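Local coordinates for protein exotoxin 5 (Staphylococcus aureus subsp. aureus COL, PDB 3R2I) that is of unknown function but, as a superantigen-like exotoxin built from an OB-fold and a beta-grasp domain, probably acts outside the bacterium on host immune proteins, at residues A[211-214]-A[218-221]; A[123-128]-A[181-186]. One frame throughout, in Å; residues are numbered along the deposited sequence.

In the fold
The two contacts lie about 19 Å apart between centres and follow each other along the chain: both segments of contact 2 come earlier in the sequence than those of contact 1. Contact 2 crosses from the OB-fold region, just ahead of strand 126-127, to the first turn of helix 182-197 in the beta-grasp domain, and sits near the middle of the molecule. Contact 1 is the hairpin of strands 207-213 and 218-222 at one edge of the five-stranded beta-grasp sheet. The helix joins them: Leu182 and Leu185 pack on Ile211, and Leu182 and Asp186 on Ile221. Lys183 reaches toward the neighbouring domain, so the same helix start faces both its own sheet and the OB-fold domain.

Contact 1: A[211-214]-A[218-221]; sequences INMK and KHEI
Ile211 O accepts from His219 N at 2.9 Å and also has Lys218 CA close by, a CA-H...O contact of 3.1 Å. The return bond, Ile211 N to His219 O, is again 2.9 Å and nearly straight (174°), so Ile211 and His219 form an antiparallel hydrogen-bonded pair near the turn of this beta hairpin; strand 218-222 is the outermost strand of the beta-grasp sheet. Their side chains share one face, and Ile211 carries on from there to Leu182 and Leu185 of the helix. A bend at chi2 (-54°) in Met213 brings its sulfur to the imidazole: SD reaches the ring's edge, in plane, 3.8 Å from His219 CD2. On the other face Asn212 and Lys218 run side by side in a non-hydrogen-bonded pair, with Asn212 ND2 3.6 Å from Lys218 CB. One water accepts from both Asn212 ND2 and Lys218 NZ, while Asn212 OD1 takes Asn243 ND2 on the next strand. Lys218 NZ also makes a weak salt bridge to OE2 of Glu220; the other carboxylate oxygen, OE1, pairs with Arg208. The hairpin therefore combines a face of Ile211, Met213 and the His219 ring, Ile211 and His219 meeting the helix, with a polar face where water and charge link neighbouring side chains.

Contact 2: A[123-128]-A[181-186]; sequences VPELID and SLKELD
The interface between the OB-fold and beta-grasp domains, the two halves of the staphylococcal superantigen-like fold, is crossed here by Lys183 from the first turn of helix 182-197, which reaches Val123 and Glu125 in the segment leading into strand 126-127. Lys183 leaves the helix with CG anti to the backbone N (chi1 -178°), stays extended through chi3 and turns only at its last bond (chi4 60°). This late turn sets the ammonium group beside the valine: Lys183 NZ comes 4.1 Å from Val123 CB, and the preceding methylene, CE, lies 4.1 Å from Val123 CG2. The direct touch is van der Waals packing, the end of the lysine lying across the valine, and the polar link is indirect. A single water accepts from Lys183 NZ and donates to both Val123 O and Glu125 OE2, so three groups from the two domains grip it. Glu125 OE2 itself stands 4.4 Å from Lys183 NZ, too far for a salt bridge but near enough that the opposite charges probably attract. Each has further partners: Lys183 NZ donates to Val136 O on strand 133-141, whereas Glu125 pairs through OE1 with Lys226 and bonds through OE2 to Tyr66 OH. The water and Val136 O are thus two oxygen acceptors for the ammonium group of the buried lysine. The helix start that presents the lysine is capped by Ser181 at the N-cap position, whose OG accepts Glu184 N at 3.1 Å with an angle of 145° at the hydrogen.

Contact 1: A[211-214]-A[218-221]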
# COMPACT_ATOMS: atom_id res chain seq x y z
N ILE A 211 -5.54 8.18 7.97
CA ILE A 211 -4.76 9.13 7.21
C ILE A 211 -5.63 10.34 7.04
O ILE A 211 -6.63 10.29 6.34
CB ILE A 211 -4.44 8.59 5.84
CG1 ILE A 211 -3.61 7.31 5.98
CG2 ILE A 211 -3.73 9.66 5.04
CD1 ILE A 211 -3.56 6.41 4.72
N ASN A 212 -5.25 11.44 7.70
CA ASN A 212 -6.00 12.66 7.61
C ASN A 212 -5.44 13.54 6.52
O ASN A 212 -4.25 13.76 6.48
CB ASN A 212 -5.96 13.38 8.95
CG ASN A 212 -6.61 12.59 10.04
OD1 ASN A 212 -5.94 12.06 10.93
ND2 ASN A 212 -7.92 12.47 9.97
N MET A 213 -6.31 14.02 5.65
CA MET A 213 -5.96 14.91 4.55
C MET A 213 -6.13 16.39 4.97
O MET A 213 -6.97 16.70 5.81
CB MET A 213 -6.84 14.62 3.33
CG MET A 213 -6.87 13.16 2.96
SD MET A 213 -5.21 12.47 2.73
CE MET A 213 -4.70 13.33 1.24
N LYS A 214 -5.36 17.30 4.37
CA LYS A 214 -5.44 18.72 4.73
C LYS A 214 -6.87 19.28 4.53
O LYS A 214 -7.27 20.20 5.24
CB LYS A 214 -4.35 19.53 4.02
CG LYS A 214 -2.95 19.14 4.53
CD LYS A 214 -1.82 19.93 3.83
CE LYS A 214 -0.45 19.50 4.35
NZ LYS A 214 0.66 20.10 3.53
N LYS A 218 -10.53 11.95 5.21
CA LYS A 218 -9.63 10.94 5.75
C LYS A 218 -9.83 9.56 5.17
O LYS A 218 -10.88 9.27 4.61
CB LYS A 218 -9.75 10.89 7.26
CG LYS A 218 -11.11 10.60 7.76
CD LYS A 218 -11.09 10.71 9.27
CE LYS A 218 -12.43 10.32 9.90
NZ LYS A 218 -12.26 10.10 11.38
N HIS A 219 -8.81 8.72 5.30
CA HIS A 219 -8.87 7.35 4.85
C HIS A 219 -8.67 6.48 6.07
O HIS A 219 -7.64 6.57 6.74
CB HIS A 219 -7.77 7.06 3.83
CG HIS A 219 -7.76 7.98 2.65
ND1 HIS A 219 -8.54 7.77 1.53
CD2 HIS A 219 -7.08 9.14 2.42
CE1 HIS A 219 -8.34 8.75 0.67
NE2 HIS A 219 -7.46 9.59 1.18
N GLU A 220 -9.66 5.66 6.39
CA GLU A 220 -9.60 4.73 7.51
C GLU A 220 -9.41 3.27 7.07
O GLU A 220 -10.17 2.75 6.25
CB GLU A 220 -10.86 4.77 8.36
CG GLU A 220 -11.06 6.07 9.10
CD GLU A 220 -12.15 5.98 10.17
OE1 GLU A 220 -12.36 4.87 10.76
OE2 GLU A 220 -12.77 7.04 10.40
N ILE A 221 -8.48 2.60 7.72
CA ILE A 221 -8.13 1.24 7.44
C ILE A 221 -8.25 0.43 8.72
O ILE A 221 -7.64 0.77 9.74
CB ILE A 221 -6.69 1.15 6.96
CG1 ILE A 221 -6.49 1.97 5.67
CG2 ILE A 221 -6.29 -0.34 6.73
CD1 ILE A 221 -5.03 2.18 5.27
O HOH W 1 -9.77 12.03 12.29

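Contact 2: A[123-128]-A[181-186]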
# COMPACT_ATOMS: atom_id res chain seq x y z
N VAL A 123 3.11 -5.74 -4.31
CA VAL A 123 3.15 -6.64 -3.18
C VAL A 123 2.63 -7.94 -3.76
O VAL A 123 1.60 -7.95 -4.40
CB VAL A 123 2.19 -6.23 -2.10
CG1 VAL A 123 2.13 -7.34 -1.02
CG2 VAL A 123 2.60 -4.88 -1.53
N PRO A 124 3.32 -9.04 -3.51
CA PRO A 124 2.77 -10.22 -4.17
C PRO A 124 1.58 -10.87 -3.51
O PRO A 124 1.56 -11.06 -2.30
CB PRO A 124 3.94 -11.22 -4.09
CG PRO A 124 4.76 -10.76 -2.94
CD PRO A 124 4.67 -9.28 -2.98
N GLU A 125 0.63 -11.26 -4.32
CA GLU A 125 -0.44 -12.11 -3.90
C GLU A 125 -0.04 -13.56 -4.09
O GLU A 125 -0.52 -14.43 -3.44
CB GLU A 125 -1.69 -11.79 -4.68
CG GLU A 125 -2.10 -10.34 -4.68
CD GLU A 125 -2.65 -9.82 -3.36
OE1 GLU A 125 -3.08 -10.58 -2.56
OE2 GLU A 125 -2.64 -8.63 -3.10
N LEU A 126 0.87 -13.75 -5.01
CA LEU A 126 1.45 -15.01 -5.37
C LEU A 126 2.75 -14.65 -6.07
O LEU A 126 2.83 -13.67 -6.73
CB LEU A 126 0.53 -15.76 -6.31
CG LEU A 126 0.80 -17.09 -6.98
CD1 LEU A 126 -0.50 -17.76 -7.28
CD2 LEU A 126 1.58 -16.92 -8.20
N ILE A 127 3.75 -15.46 -5.89
CA ILE A 127 4.93 -15.40 -6.71
C ILE A 127 4.97 -16.68 -7.51
O ILE A 127 4.87 -17.71 -6.95
CB ILE A 127 6.20 -15.26 -5.90
CG1 ILE A 127 6.08 -14.12 -4.90
CG2 ILE A 127 7.38 -15.23 -6.81
CD1 ILE A 127 7.27 -13.73 -4.20
N ASP A 128 5.12 -16.60 -8.82
CA ASP A 128 5.05 -17.85 -9.59
C ASP A 128 6.34 -18.69 -9.59
O ASP A 128 7.35 -18.34 -8.96
CB ASP A 128 4.44 -17.66 -11.00
CG ASP A 128 5.38 -17.04 -12.00
OD1 ASP A 128 6.62 -17.05 -11.83
OD2 ASP A 128 4.84 -16.57 -13.03
N SER A 181 -0.21 5.66 -3.54
CA SER A 181 -1.40 4.83 -3.45
C SER A 181 -1.69 4.51 -2.02
O SER A 181 -0.77 4.39 -1.19
CB SER A 181 -1.26 3.51 -4.22
OG SER A 181 -0.21 2.73 -3.70
N LEU A 182 -2.97 4.37 -1.72
CA LEU A 182 -3.38 3.96 -0.40
C LEU A 182 -2.74 2.57 -0.09
O LEU A 182 -2.36 2.29 1.03
CB LEU A 182 -4.91 3.90 -0.35
CG LEU A 182 -5.54 3.47 0.97
CD1 LEU A 182 -5.20 4.47 2.12
CD2 LEU A 182 -7.01 3.39 0.76
N LYS A 183 -2.61 1.74 -1.13
CA LYS A 183 -2.02 0.43 -1.02
C LYS A 183 -0.67 0.56 -0.40
O LYS A 183 -0.31 -0.22 0.45
CB LYS A 183 -1.80 -0.18 -2.44
CG LYS A 183 -1.22 -1.62 -2.49
CD LYS A 183 -0.85 -1.99 -3.89
CE LYS A 183 -0.26 -3.36 -4.07
NZ LYS A 183 -1.19 -4.48 -3.63
N GLU A 184 0.10 1.53 -0.86
CA GLU A 184 1.47 1.69 -0.35
C GLU A 184 1.51 2.11 1.09
O GLU A 184 2.31 1.62 1.88
CB GLU A 184 2.26 2.65 -1.23
CG GLU A 184 3.64 3.04 -0.68
CD GLU A 184 4.54 3.68 -1.73
OE1 GLU A 184 4.18 3.67 -2.95
OE2 GLU A 184 5.63 4.16 -1.33
N LEU A 185 0.67 3.08 1.44
CA LEU A 185 0.64 3.57 2.81
C LEU A 185 0.22 2.45 3.76
O LEU A 185 0.86 2.21 4.78
CB LEU A 185 -0.31 4.74 2.91
CG LEU A 185 0.10 5.90 2.04
CD1 LEU A 185 -0.91 7.02 2.16
CD2 LEU A 185 1.54 6.38 2.35
N ASP A 186 -0.84 1.76 3.40
CA ASP A 186 -1.33 0.65 4.18
C ASP A 186 -0.24 -0.41 4.39
O ASP A 186 -0.01 -0.90 5.50
CB ASP A 186 -2.50 0.02 3.43
CG ASP A 186 -3.01 -1.30 4.06
OD1 ASP A 186 -2.88 -2.35 3.37
OD2 ASP A 186 -3.55 -1.27 5.20
O HOH W 2 -0.86 -7.13 -4.42